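Local coordinates for protein dihydrolipoyl dehydrogenase (Elizabethkingia anophelis NUHP1, PDB 6UZI) that probably catalyses the NAD(+)-dependent reoxidation of protein-bound dihydrolipoyl groups to lipoyl groups, using one FAD per subunit and a redox-active disulfide, at residues N70-F75 / D83-D88; D254-T259 / D273-S278; G336-E341 / E346-N351; G357-Y360 / E364-G367. All blocks are in the same frame, centred on the assembly; numbering follows the deposited sequence.

Interaction 1: residues N70-F75 / D83-D88; sequences NAKHTF and DEPKVD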
loop_
_atom_site.group_PDB
_atom_site.type_symbol
_atom_site.label_atom_id
_atom_site.label_comp_id
_atom_site.label_asym_id
_atom_site.label_seq_id
_atom_site.Cartn_x
_atom_site.Cartn_y
_atom_site.Cartn_z
ATOM N N ASN A 70 1.002 -13.905 -12.924
ATOM C CA ASN A 70 1.367 -14.782 -11.819
ATOM C C ASN A 70 1.057 -16.232 -12.158
ATOM O O ASN A 70 1.910 -17.115 -12.002
ATOM C CB ASN A 70 0.635 -14.354 -10.549
ATOM C CG ASN A 70 1.063 -12.989 -10.077
ATOM O OD1 ASN A 70 2.248 -12.653 -10.105
ATOM N ND2 ASN A 70 0.096 -12.181 -9.648
ATOM N N ALA A 71 -0.156 -16.487 -12.659
ATOM C CA ALA A 71 -0.568 -17.851 -12.973
ATOM C C ALA A 71 0.375 -18.508 -13.973
ATOM O O ALA A 71 0.676 -19.703 -13.862
ATOM C CB ALA A 71 -2.000 -17.846 -13.508
ATOM N N LYS A 72 0.895 -17.731 -14.924
ATOM C CA LYS A 72 1.728 -18.304 -15.972
ATOM C C LYS A 72 3.159 -18.548 -15.508
ATOM O O LYS A 72 3.826 -19.438 -16.041
ATOM C CB LYS A 72 1.723 -17.393 -17.206
ATOM C CG LYS A 72 2.316 -18.031 -18.457
ATOM C CD LYS A 72 2.173 -17.156 -19.701
ATOM C CE LYS A 72 2.976 -15.865 -19.586
ATOM N NZ LYS A 72 3.163 -15.166 -20.896
ATOM N N HIS A 73 3.649 -17.785 -14.524
ATOM C CA HIS A 73 5.067 -17.799 -14.198
ATOM C C HIS A 73 5.406 -18.128 -12.756
ATOM O O HIS A 73 6.545 -18.539 -12.502
ATOM C CB HIS A 73 5.701 -16.441 -14.536
ATOM C CG HIS A 73 5.778 -16.170 -16.004
ATOM N ND1 HIS A 73 5.632 -14.908 -16.534
ATOM C CD2 HIS A 73 5.981 -17.000 -17.054
ATOM C CE1 HIS A 73 5.738 -14.971 -17.849
ATOM N NE2 HIS A 73 5.950 -16.230 -18.190
ATOM N N THR A 74 4.473 -17.979 -11.809
ATOM C CA THR A 74 4.803 -18.159 -10.402
ATOM C C THR A 74 3.962 -19.202 -9.681
ATOM O O THR A 74 4.323 -19.583 -8.559
ATOM C CB THR A 74 4.674 -16.833 -9.637
ATOM O OG1 THR A 74 3.307 -16.411 -9.637
ATOM C CG2 THR A 74 5.516 -15.757 -10.286
ATOM N N PHE A 75 2.858 -19.668 -10.272
ATOM C CA PHE A 75 1.958 -20.562 -9.546
ATOM C C PHE A 75 2.639 -21.872 -9.161
ATOM O O PHE A 75 2.404 -22.399 -8.068
ATOM C CB PHE A 75 0.700 -20.833 -10.369
ATOM C CG PHE A 75 -0.423 -19.874 -10.092
ATOM C CD1 PHE A 75 -0.182 -18.663 -9.464
ATOM C CD2 PHE A 75 -1.726 -20.194 -10.445
ATOM C CE1 PHE A 75 -1.221 -17.782 -9.209
ATOM C CE2 PHE A 75 -2.765 -19.322 -10.192
ATOM C CZ PHE A 75 -2.514 -18.113 -9.572
ATOM N N ASP A 83 -2.934 -26.022 -15.325
ATOM C CA ASP A 83 -2.417 -26.136 -16.678
ATOM C C ASP A 83 -2.149 -24.733 -17.218
ATOM O O ASP A 83 -2.406 -23.730 -16.548
ATOM C CB ASP A 83 -3.384 -26.925 -17.566
ATOM C CG ASP A 83 -4.819 -26.432 -17.457
ATOM O OD1 ASP A 83 -5.050 -25.393 -16.803
ATOM O OD2 ASP A 83 -5.721 -27.093 -18.016
ATOM N N GLU A 84 -1.610 -24.659 -18.433
ATOM C CA GLU A 84 -1.292 -23.382 -19.051
ATOM C C GLU A 84 -2.530 -22.488 -19.069
ATOM O O GLU A 84 -3.552 -22.868 -19.664
ATOM C CB GLU A 84 -0.768 -23.595 -20.468
ATOM C CG GLU A 84 0.752 -23.519 -20.586
ATOM C CD GLU A 84 1.259 -22.091 -20.712
ATOM O OE1 GLU A 84 1.142 -21.517 -21.819
ATOM O OE2 GLU A 84 1.763 -21.541 -19.706
ATOM N N PRO A 85 -2.490 -21.322 -18.424
ATOM C CA PRO A 85 -3.661 -20.438 -18.426
ATOM C C PRO A 85 -3.862 -19.810 -19.793
ATOM O O PRO A 85 -2.907 -19.557 -20.530
ATOM C CB PRO A 85 -3.309 -19.381 -17.371
ATOM C CG PRO A 85 -1.822 -19.355 -17.362
ATOM C CD PRO A 85 -1.379 -20.766 -17.634
ATOM N N LYS A 86 -5.127 -19.587 -20.137
ATOM C CA LYS A 86 -5.504 -19.008 -21.418
ATOM C C LYS A 86 -6.326 -17.748 -21.183
ATOM O O LYS A 86 -7.033 -17.629 -20.177
ATOM C CB LYS A 86 -6.288 -20.016 -22.283
ATOM N N VAL A 87 -6.228 -16.805 -22.119
ATOM C CA VAL A 87 -6.850 -15.492 -21.979
ATOM C C VAL A 87 -8.199 -15.499 -22.684
ATOM O O VAL A 87 -8.281 -15.792 -23.883
ATOM C CB VAL A 87 -5.958 -14.379 -22.549
ATOM C CG1 VAL A 87 -6.672 -13.043 -22.437
ATOM C CG2 VAL A 87 -4.605 -14.342 -21.852
ATOM N N ASP A 88 -9.256 -15.158 -21.946
ATOM C CA ASP A 88 -10.566 -14.837 -22.516
ATOM C C ASP A 88 -10.654 -13.316 -22.572
ATOM O O ASP A 88 -11.089 -12.661 -21.621
ATOM C CB ASP A 88 -11.701 -15.447 -21.701
ATOM C CG ASP A 88 -13.054 -15.285 -22.376
ATOM O OD1 ASP A 88 -13.123 -14.607 -23.424
ATOM O OD2 ASP A 88 -14.054 -15.818 -21.852
#

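Interaction 2: residues D254-T259 / D273-S278; sequences DTVKVT and DYCLVS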
loop_
_atom_site.group_PDB
_atom_site.type_symbol
_atom_site.label_atom_id
_atom_site.label_comp_id
_atom_site.label_asym_id
_atom_site.label_seq_id
_atom_site.Cartn_x
_atom_site.Cartn_y
_atom_site.Cartn_z
ATOM N N ASP A 254 -3.126 -6.635 -42.158
ATOM C CA ASP A 254 -2.970 -7.029 -40.764
ATOM C C ASP A 254 -1.649 -6.570 -40.161
ATOM O O ASP A 254 -1.278 -7.040 -39.080
ATOM C CB ASP A 254 -3.077 -8.551 -40.621
ATOM C CG ASP A 254 -4.460 -9.081 -40.939
ATOM O OD1 ASP A 254 -5.435 -8.299 -40.905
ATOM O OD2 ASP A 254 -4.569 -10.296 -41.215
ATOM N N THR A 255 -0.939 -5.657 -40.812
ATOM C CA THR A 255 0.397 -5.301 -40.369
ATOM C C THR A 255 0.585 -3.794 -40.364
ATOM O O THR A 255 0.100 -3.090 -41.256
ATOM C CB THR A 255 1.446 -5.957 -41.276
ATOM O OG1 THR A 255 1.248 -7.374 -41.265
ATOM C CG2 THR A 255 2.856 -5.642 -40.813
ATOM N N VAL A 256 1.302 -3.312 -39.351
ATOM C CA VAL A 256 1.686 -1.914 -39.244
ATOM C C VAL A 256 3.202 -1.838 -39.333
ATOM O O VAL A 256 3.905 -2.608 -38.669
ATOM C CB VAL A 256 1.179 -1.287 -37.937
ATOM C CG1 VAL A 256 1.564 0.166 -37.892
ATOM C CG2 VAL A 256 -0.335 -1.460 -37.819
ATOM N N LYS A 257 3.701 -0.930 -40.165
ATOM C CA LYS A 257 5.131 -0.740 -40.369
ATOM C C LYS A 257 5.517 0.653 -39.887
ATOM O O LYS A 257 5.013 1.656 -40.402
ATOM C CB LYS A 257 5.497 -0.942 -41.842
ATOM C CG LYS A 257 6.986 -0.924 -42.122
ATOM C CD LYS A 257 7.294 -1.487 -43.492
ATOM C CE LYS A 257 8.059 -0.490 -44.343
ATOM N NZ LYS A 257 8.603 -1.169 -45.547
ATOM N N VAL A 258 6.425 0.718 -38.919
ATOM C CA VAL A 258 6.884 1.978 -38.345
ATOM C C VAL A 258 8.298 2.223 -38.847
ATOM O O VAL A 258 9.199 1.420 -38.583
ATOM C CB VAL A 258 6.837 1.942 -36.806
ATOM C CG1 VAL A 258 7.427 3.205 -36.205
ATOM C CG2 VAL A 258 5.420 1.720 -36.317
ATOM N N THR A 259 8.495 3.317 -39.582
ATOM C CA THR A 259 9.807 3.675 -40.112
ATOM C C THR A 259 10.354 4.872 -39.345
ATOM O O THR A 259 9.606 5.795 -39.016
ATOM C CB THR A 259 9.763 3.986 -41.620
ATOM O OG1 THR A 259 8.817 5.029 -41.895
ATOM C CG2 THR A 259 9.403 2.749 -42.416
ATOM N N ASP A 273 1.305 -6.177 -35.542
ATOM C CA ASP A 273 -0.088 -6.267 -35.947
ATOM C C ASP A 273 -0.973 -5.245 -35.238
ATOM O O ASP A 273 -2.158 -5.133 -35.581
ATOM C CB ASP A 273 -0.616 -7.687 -35.715
ATOM C CG ASP A 273 -0.518 -8.115 -34.271
ATOM O OD1 ASP A 273 -1.326 -8.970 -33.850
ATOM O OD2 ASP A 273 0.362 -7.588 -33.559
ATOM N N TYR A 274 -0.434 -4.521 -34.254
ATOM C CA TYR A 274 -1.138 -3.425 -33.600
ATOM C C TYR A 274 -0.135 -2.339 -33.240
ATOM O O TYR A 274 0.971 -2.639 -32.781
ATOM C CB TYR A 274 -1.873 -3.887 -32.335
ATOM C CG TYR A 274 -3.134 -4.646 -32.619
ATOM C CD1 TYR A 274 -4.334 -3.979 -32.841
ATOM C CD2 TYR A 274 -3.129 -6.029 -32.684
ATOM C CE1 TYR A 274 -5.506 -4.676 -33.123
ATOM C CE2 TYR A 274 -4.293 -6.734 -32.963
ATOM C CZ TYR A 274 -5.476 -6.052 -33.182
ATOM O OH TYR A 274 -6.629 -6.748 -33.460
ATOM N N CYS A 275 -0.526 -1.081 -33.436
ATOM C CA CYS A 275 0.318 0.061 -33.100
ATOM C C CYS A 275 -0.460 1.062 -32.258
ATOM O O CYS A 275 -1.478 1.601 -32.708
ATOM C CB CYS A 275 0.861 0.740 -34.355
ATOM S SG CYS A 275 1.834 2.195 -33.928
ATOM N N LEU A 276 0.036 1.326 -31.049
ATOM C CA LEU A 276 -0.569 2.254 -30.097
ATOM C C LEU A 276 0.260 3.534 -30.032
ATOM O O LEU A 276 1.461 3.489 -29.737
ATOM C CB LEU A 276 -0.683 1.607 -28.716
ATOM C CG LEU A 276 -0.923 2.465 -27.469
ATOM C CD1 LEU A 276 -2.270 3.161 -27.488
ATOM C CD2 LEU A 276 -0.798 1.584 -26.233
ATOM N N VAL A 277 -0.385 4.664 -30.283
ATOM C CA VAL A 277 0.255 5.977 -30.276
ATOM C C VAL A 277 0.020 6.638 -28.917
ATOM O O VAL A 277 -1.106 7.022 -28.581
ATOM C CB VAL A 277 -0.273 6.854 -31.414
ATOM C CG1 VAL A 277 0.470 8.168 -31.436
ATOM C CG2 VAL A 277 -0.156 6.119 -32.732
ATOM N N SER A 278 1.084 6.772 -28.127
ATOM C CA SER A 278 1.026 7.368 -26.797
ATOM C C SER A 278 2.078 8.471 -26.724
ATOM O O SER A 278 3.133 8.308 -26.111
ATOM C CB SER A 278 1.248 6.317 -25.712
ATOM O OG SER A 278 0.296 5.279 -25.824
#

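Interaction 3: residues G336-E341 / E346-N351; sequences GVFVAE and EKPHVN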
loop_
_atom_site.group_PDB
_atom_site.type_symbol
_atom_site.label_atom_id
_atom_site.label_comp_id
_atom_site.label_asym_id
_atom_site.label_seq_id
_atom_site.Cartn_x
_atom_site.Cartn_y
_atom_site.Cartn_z
ATOM N N GLY A 336 -10.313 21.788 -8.521
ATOM C CA GLY A 336 -11.751 21.999 -8.434
ATOM C C GLY A 336 -12.194 22.430 -7.048
ATOM O O GLY A 336 -12.977 23.375 -6.903
ATOM N N VAL A 337 -11.676 21.763 -6.009
ATOM C CA VAL A 337 -11.969 22.171 -4.637
ATOM C C VAL A 337 -11.425 23.567 -4.366
ATOM O O VAL A 337 -12.033 24.361 -3.638
ATOM C CB VAL A 337 -11.399 21.147 -3.638
ATOM C CG1 VAL A 337 -11.622 21.622 -2.218
ATOM C CG2 VAL A 337 -12.036 19.791 -3.856
ATOM N N PHE A 338 -10.274 23.887 -4.957
ATOM C CA PHE A 338 -9.678 25.204 -4.775
ATOM C C PHE A 338 -10.598 26.296 -5.306
ATOM O O PHE A 338 -10.853 27.296 -4.622
ATOM C CB PHE A 338 -8.311 25.257 -5.465
ATOM C CG PHE A 338 -7.617 26.589 -5.349
ATOM C CD1 PHE A 338 -6.706 26.821 -4.329
ATOM C CD2 PHE A 338 -7.868 27.608 -6.261
ATOM C CE1 PHE A 338 -6.061 28.051 -4.217
ATOM C CE2 PHE A 338 -7.230 28.836 -6.151
ATOM C CZ PHE A 338 -6.326 29.057 -5.131
ATOM N N VAL A 339 -11.105 26.125 -6.533
ATOM C CA VAL A 339 -11.944 27.171 -7.116
ATOM C C VAL A 339 -13.240 27.328 -6.327
ATOM O O VAL A 339 -13.658 28.453 -6.015
ATOM C CB VAL A 339 -12.211 26.886 -8.605
ATOM C CG1 VAL A 339 -13.276 27.824 -9.132
ATOM C CG2 VAL A 339 -10.934 27.075 -9.410
ATOM N N ALA A 340 -13.866 26.211 -5.948
ATOM C CA ALA A 340 -15.120 26.284 -5.204
ATOM C C ALA A 340 -14.940 27.046 -3.898
ATOM O O ALA A 340 -15.744 27.924 -3.562
ATOM C CB ALA A 340 -15.658 24.876 -4.936
ATOM N N GLU A 341 -13.883 26.731 -3.147
ATOM C CA GLU A 341 -13.656 27.436 -1.891
ATOM C C GLU A 341 -13.280 28.892 -2.133
ATOM O O GLU A 341 -13.689 29.772 -1.366
ATOM C CB GLU A 341 -12.581 26.708 -1.085
ATOM C CG GLU A 341 -13.078 25.398 -0.505
ATOM C CD GLU A 341 -11.986 24.566 0.108
ATOM O OE1 GLU A 341 -10.869 25.089 0.273
ATOM O OE2 GLU A 341 -12.246 23.385 0.424
ATOM N N GLU A 346 -13.195 32.001 0.692
ATOM C CA GLU A 346 -12.101 31.438 1.461
ATOM C C GLU A 346 -10.770 31.666 0.746
ATOM O O GLU A 346 -10.707 32.216 -0.359
ATOM C CB GLU A 346 -12.347 29.955 1.719
ATOM C CG GLU A 346 -13.539 29.678 2.623
ATOM C CD GLU A 346 -13.843 28.193 2.779
ATOM O OE1 GLU A 346 -12.971 27.352 2.462
ATOM O OE2 GLU A 346 -14.950 27.866 3.255
ATOM N N LYS A 347 -9.688 31.285 1.419
ATOM C CA LYS A 347 -8.328 31.461 0.912
ATOM C C LYS A 347 -7.593 30.121 0.934
ATOM O O LYS A 347 -6.723 29.889 1.781
ATOM C CB LYS A 347 -7.585 32.522 1.728
ATOM N N PRO A 348 -7.913 29.217 0.010
ATOM C CA PRO A 348 -7.240 27.915 -0.024
ATOM C C PRO A 348 -5.864 28.018 -0.670
ATOM O O PRO A 348 -5.476 29.051 -1.217
ATOM C CB PRO A 348 -8.178 27.057 -0.876
ATOM C CG PRO A 348 -8.765 28.020 -1.826
ATOM C CD PRO A 348 -8.914 29.332 -1.065
ATOM N N HIS A 349 -5.123 26.913 -0.606
ATOM C CA HIS A 349 -3.795 26.854 -1.200
ATOM C C HIS A 349 -3.545 25.490 -1.838
ATOM O O HIS A 349 -3.986 24.460 -1.321
ATOM C CB HIS A 349 -2.722 27.148 -0.149
ATOM C CG HIS A 349 -1.338 27.231 -0.709
ATOM N ND1 HIS A 349 -0.954 28.218 -1.593
ATOM C CD2 HIS A 349 -0.245 26.460 -0.507
ATOM C CE1 HIS A 349 0.316 28.047 -1.913
ATOM N NE2 HIS A 349 0.770 26.987 -1.268
ATOM N N VAL A 350 -2.860 25.489 -2.979
ATOM C CA VAL A 350 -2.393 24.261 -3.615
ATOM C C VAL A 350 -0.871 24.285 -3.625
ATOM O O VAL A 350 -0.264 25.229 -4.148
ATOM C CB VAL A 350 -2.930 24.089 -5.044
ATOM C CG1 VAL A 350 -2.292 22.860 -5.684
ATOM C CG2 VAL A 350 -4.437 23.965 -5.046
ATOM N N ASN A 351 -0.256 23.261 -3.039
ATOM C CA ASN A 351 1.192 23.074 -3.104
ATOM C C ASN A 351 1.470 22.087 -4.235
ATOM O O ASN A 351 1.369 20.870 -4.053
ATOM C CB ASN A 351 1.745 22.583 -1.773
ATOM C CG ASN A 351 3.260 22.596 -1.733
ATOM O OD1 ASN A 351 3.927 22.633 -2.774
ATOM N ND2 ASN A 351 3.816 22.583 -0.524
HETATM O O HOH W 1 -10.096 26.898 2.222
#

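Interaction 4: residues G357-Y360 / E364-G367; sequences GVVY and EVAG. With FAD (flavin-adenine dinucleotide), chain E.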
loop_
_atom_site.group_PDB
_atom_site.type_symbol
_atom_site.label_atom_id
_atom_site.label_comp_id
_atom_site.label_asym_id
_atom_site.label_seq_id
_atom_site.Cartn_x
_atom_site.Cartn_y
_atom_site.Cartn_z
ATOM N N GLY A 357 2.980 11.812 -8.425
ATOM C CA GLY A 357 2.733 11.206 -9.719
ATOM C C GLY A 357 2.955 9.707 -9.658
ATOM O O GLY A 357 3.948 9.254 -9.083
ATOM N N VAL A 358 2.042 8.922 -10.233
ATOM C CA VAL A 358 2.084 7.469 -10.120
ATOM C C VAL A 358 2.073 6.841 -11.511
ATOM O O VAL A 358 1.358 7.295 -12.412
ATOM C CB VAL A 358 0.918 6.929 -9.264
ATOM C CG1 VAL A 358 0.932 5.415 -9.232
ATOM C CG2 VAL A 358 1.016 7.461 -7.846
ATOM N N VAL A 359 2.891 5.806 -11.683
ATOM C CA VAL A 359 2.856 4.923 -12.843
ATOM C C VAL A 359 2.366 3.567 -12.360
ATOM O O VAL A 359 2.937 2.990 -11.427
ATOM C CB VAL A 359 4.231 4.805 -13.511
ATOM C CG1 VAL A 359 4.112 3.996 -14.791
ATOM C CG2 VAL A 359 4.808 6.190 -13.790
ATOM N N TYR A 360 1.298 3.059 -12.974
ATOM C CA TYR A 360 0.636 1.871 -12.453
ATOM C C TYR A 360 1.124 0.575 -13.087
ATOM O O TYR A 360 0.360 -0.393 -13.172
ATOM C CB TYR A 360 -0.877 2.018 -12.603
ATOM C CG TYR A 360 -1.452 3.073 -11.686
ATOM C CD1 TYR A 360 -2.027 2.726 -10.469
ATOM C CD2 TYR A 360 -1.394 4.418 -12.022
ATOM C CE1 TYR A 360 -2.553 3.686 -9.632
ATOM C CE2 TYR A 360 -1.913 5.384 -11.188
ATOM C CZ TYR A 360 -2.493 5.015 -9.995
ATOM O OH TYR A 360 -3.012 5.984 -9.160
ATOM N N GLU A 364 4.910 -0.809 -9.072
ATOM C CA GLU A 364 4.398 0.542 -9.231
ATOM C C GLU A 364 5.520 1.562 -9.054
ATOM O O GLU A 364 6.522 1.313 -8.379
ATOM C CB GLU A 364 3.276 0.796 -8.229
ATOM C CG GLU A 364 1.958 0.120 -8.595
ATOM C CD GLU A 364 1.014 -0.035 -7.404
ATOM O OE1 GLU A 364 1.382 0.374 -6.273
ATOM O OE2 GLU A 364 -0.102 -0.561 -7.606
ATOM N N VAL A 365 5.333 2.726 -9.671
ATOM C CA VAL A 365 6.284 3.829 -9.632
ATOM C C VAL A 365 5.555 5.058 -9.106
ATOM O O VAL A 365 4.437 5.358 -9.541
ATOM C CB VAL A 365 6.879 4.113 -11.025
ATOM C CG1 VAL A 365 7.959 5.190 -10.949
ATOM C CG2 VAL A 365 7.416 2.846 -11.646
ATOM N N ALA A 366 6.184 5.768 -8.179
ATOM C CA ALA A 366 5.564 6.954 -7.615
ATOM C C ALA A 366 6.651 7.922 -7.192
ATOM O O ALA A 366 7.705 7.505 -6.706
ATOM C CB ALA A 366 4.670 6.603 -6.428
ATOM N N GLY A 367 6.399 9.206 -7.393
ATOM C CA GLY A 367 7.329 10.230 -6.961
ATOM C C GLY A 367 6.587 11.449 -6.461
ATOM O O GLY A 367 5.479 11.759 -6.907
HETATM P PA FAD E . -11.318 15.189 -18.373
HETATM O O1A FAD E . -11.300 13.971 -17.529
HETATM O O2A FAD E . -10.266 15.039 -19.477
HETATM O O5B FAD E . -12.731 15.277 -19.110
HETATM C C5B FAD E . -13.365 16.566 -19.180
HETATM C C4B FAD E . -14.752 16.369 -19.735
HETATM O O4B FAD E . -15.191 17.574 -20.387
HETATM C C3B FAD E . -14.919 15.237 -20.761
HETATM O O3B FAD E . -15.795 14.256 -20.224
HETATM C C2B FAD E . -15.565 15.924 -21.978
HETATM O O2B FAD E . -16.576 15.123 -22.583
HETATM C C1B FAD E . -16.132 17.201 -21.364
HETATM N N9A FAD E . -16.269 18.319 -22.283
HETATM C C8A FAD E . -15.282 18.886 -23.049
HETATM N N7A FAD E . -15.673 19.926 -23.743
HETATM C C5A FAD E . -17.019 20.055 -23.417
HETATM C C6A FAD E . -18.007 20.969 -23.816
HETATM N N6A FAD E . -17.780 22.002 -24.633
HETATM N N1A FAD E . -19.252 20.806 -23.314
HETATM C C2A FAD E . -19.476 19.795 -22.469
HETATM N N3A FAD E . -18.621 18.875 -22.013
HETATM C C4A FAD E . -17.396 19.061 -22.526
HETATM N N1 FAD E . -4.431 10.306 -14.468
HETATM C C2 FAD E . -4.104 9.922 -13.210
HETATM O O2 FAD E . -4.033 10.738 -12.291
HETATM N N3 FAD E . -3.860 8.587 -12.939
HETATM C C4 FAD E . -3.917 7.550 -13.852
HETATM O O4 FAD E . -3.692 6.394 -13.498
HETATM C C4X FAD E . -4.270 7.964 -15.182
HETATM N N5 FAD E . -4.381 7.051 -16.103
HETATM C C5X FAD E . -4.780 7.456 -17.369
HETATM C C6 FAD E . -4.962 6.486 -18.352
HETATM C C7 FAD E . -5.424 6.827 -19.618
HETATM C C7M FAD E . -5.627 5.746 -20.647
HETATM C C8 FAD E . -5.708 8.173 -19.913
HETATM C C8M FAD E . -6.271 8.570 -21.254
HETATM C C9 FAD E . -5.505 9.147 -18.941
HETATM C C9A FAD E . -5.050 8.801 -17.674
HETATM N N10 FAD E . -4.895 9.757 -16.653
HETATM C C10 FAD E . -4.512 9.370 -15.397
HETATM C "C1'" FAD E . -5.176 11.175 -16.905
HETATM C "C2'" FAD E . -6.561 11.585 -16.424
HETATM O "O2'" FAD E . -7.578 11.005 -17.243
HETATM C "C3'" FAD E . -6.712 13.106 -16.387
HETATM O "O3'" FAD E . -5.552 13.690 -15.811
HETATM C "C4'" FAD E . -7.944 13.559 -15.604
HETATM O "O4'" FAD E . -9.081 12.869 -16.127
HETATM C "C5'" FAD E . -8.151 15.058 -15.628
HETATM O "O5'" FAD E . -9.531 15.245 -15.992
HETATM P P FAD E . -10.295 16.681 -16.059
HETATM O O1P FAD E . -11.369 16.877 -15.053
HETATM O O2P FAD E . -9.359 17.870 -16.122
HETATM O O3P FAD E . -10.917 16.481 -17.519
#

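Interaction 1: residues N70-F75 / D83-D88
With chi1 at -168°, Lys72 swings CG away from its own backbone N and along the flank of the helix, while Glu84 bends at chi2 (-83°), so that the carboxylate turns back toward that same methylene. The contact sets the C-terminal end of helix 55-73 against the loop leading into strand 86-87, a loop-on-helix packing at the subunit interface. Lys72 CG lies 3.8 Å from Glu84 OE2. The two charges stay apart, however: Lys72 NZ is 6.6 Å from Glu84 OE2, so no salt bridge forms and any attraction is long-range.

Pro85 supplies the hydrophobic part. Its compact ring touches the helix through one atom, Pro85 CG, which is 4.0 Å from Lys72 CA and 4.1 Å from Ala71 CB; the small methyl of Ala71 allows the ring to settle this close to the helix backbone. Ala71 also packs on Phe75 of the second subunit, and Lys86 pairs antiparallel with a strand of that subunit.

Beyond the contact the helix stops. Thr74, the first residue to leave helical geometry, suits a helix end because its short hydroxyl can fold back: Thr74 OG1 reaches Asn70 O at 2.8 Å, from above the carbonyl plane.

Interaction 2: residues D254-T259 / D273-S278
Val256 and Val258 project from strand 255-261 onto Cys275 of strand 274-277. The contact lays an antiparallel three-stranded beta-meander against the parallel sheet of a Rossmann-type domain, probably the NAD-binding domain, as in relatives of this family.

Apolar packing carries most of it. Val256 has CG1 anti to its amide nitrogen (chi1 -178°), which brings Val256 CG1 to 3.7 Å from Cys275 CB. Valine suits the place twice over: beta-branching fits an extended backbone, and the short branches pack between the two sheets. Val258, two residues on along the same face, meets the sulfur instead and packs on Ile186 and Ile188 of strand 184-188, the neighbour of strand 274-277 in the parallel sheet. Cysteine is small and weakly polar here, fit for a buried position between valines.

A backbone contact lies where the two segments start. Asp254 O faces Asp273 CA at 3.4 Å, a CA-H...O contact with an angle of 137° at the hydrogen.

The buried carboxylate of Asp273 is satisfied outside the two strands: OD2 accepts from His184 N and OD1 from Lys183 N, so one side chain ties the start of strand 274-277 to the start of strand 184-188. The carbonyl oxygen of Asp273 takes Arg168 NE, and the same arginine makes a cation-pi contact with Tyr274.

At the far end of the valine row, Val258 CG2 stands 4.3 Å from Cys275 SG.

Interaction 3: residues G336-E341 / E346-N351
Glu346 opens the second segment by giving its backbone N-H to Glu341 O, near the end of helix 329-343, with Glu346 N 3.1 Å from Glu341 O. Its side chain then runs extended and crosses that of Glu341 at a slant, the two carboxylate planes turned 42° apart. Glu346 OE1 and Glu341 OE1 are like charges 3.8 Å from each other. Their repulsion is probably eased by a water that donates a hydrogen to each. Glu341 also forms salt bridges to Arg29 and to Arg448 of the second subunit, which would probably keep it ionised although it is buried.

Two residues on, Pro348 meets the helix. Pro348 CG lies over one face of the Phe338 ring, 3.9 Å from the centroid and 29° off the normal, in a CH-pi contact; proline suits the spot because its rigid ring offers polarised C-H groups to the aromatic cloud. Pro348 CB lies 3.5 Å from Glu341 OE1. Phe338 CG is anti to the backbone N (chi1 179°), and this carries the ring out from the helix to meet the loop.

His349 borders the ring with its backbone, the amide N lying near the ring plane at an edge, while its side chain sets off away from the helix. Val350 turns inward again, and Val350 CG2 comes obliquely to Phe338 CD1 at 3.7 Å; Leu309 also packs on the phenylalanine.

Such a return of extended chain over a helix it has just left is a helix-loop packing, here joining the helix that begins at the FAD site to the loop that leads to strand 357-359.

Interaction 4: residues G357-Y360 / E364-G367
Val359 and Val365 exchange a pair of backbone hydrogen bonds, Val359 N to Val365 O at 2.7 Å and Val365 N to Val359 O at 3.0 Å, the latter nearly straight at 173°. Gly357 and Gly367 form the second such pair, with Gly357 N 2.9 Å from Gly367 O. Between them sits the non-hydrogen-bonded pair Val358 and Ala366, where Val358 CA-H leans on Val365 O and Ala366 CA-H on Gly357 O.

Further polar grips lie at the turn end. Glu364 OE1 accepts from Ala427 N, while OE2 makes a salt bridge with Arg425 of the second subunit. Tyr360 gives its N-H to Glu196, and its OH is bonded to Pro454 O of the second subunit, which helps fix the rotation of the phenol.

Packing follows the two faces. On one, Val359 and Val365 lie side by side and point the same way, CB to CB 3.7 Å; beta-branched residues suit such extended positions, and Val365 continues onto Leu225 and Leu229. On the other, Val358 CG2 meets Ala366 CB at 4.0 Å, alanine being small enough to sit under helix 426-438. Val358 CG1 also lies over one face of the Tyr360 ring, offset toward its rim. FAD O4 approaches the Tyr360 ring obliquely, 3.1 Å from Tyr360 CE2.

The two strands, their axes 167° apart and so nearly antiparallel, make a tight beta hairpin at the edge, within this chain, of the dimerisation domain's sheet, and Tyr360, just past the first strand, lines the flavin pocket close to His453 of the second subunit.

The four contacts follow one another along the chain, none nested or crossing. Interaction 1 closes a short loop between helix 55-73 and strand 86-87 at the subunit interface. Interaction 2 closes a loop of mostly strand and joins the meander to the parallel sheet of the probable NAD-binding domain; its centre is about 27 Å from that of interaction 1. Interaction 3 folds the chain back on helix 329-343, about 48 Å from interaction 1 between centres and on the opposite side of the chain's centre. Soon afterwards strand 357-359 begins interaction 4, the hairpin beside the flavin, which like interactions 1 and 3 also touches the second subunit.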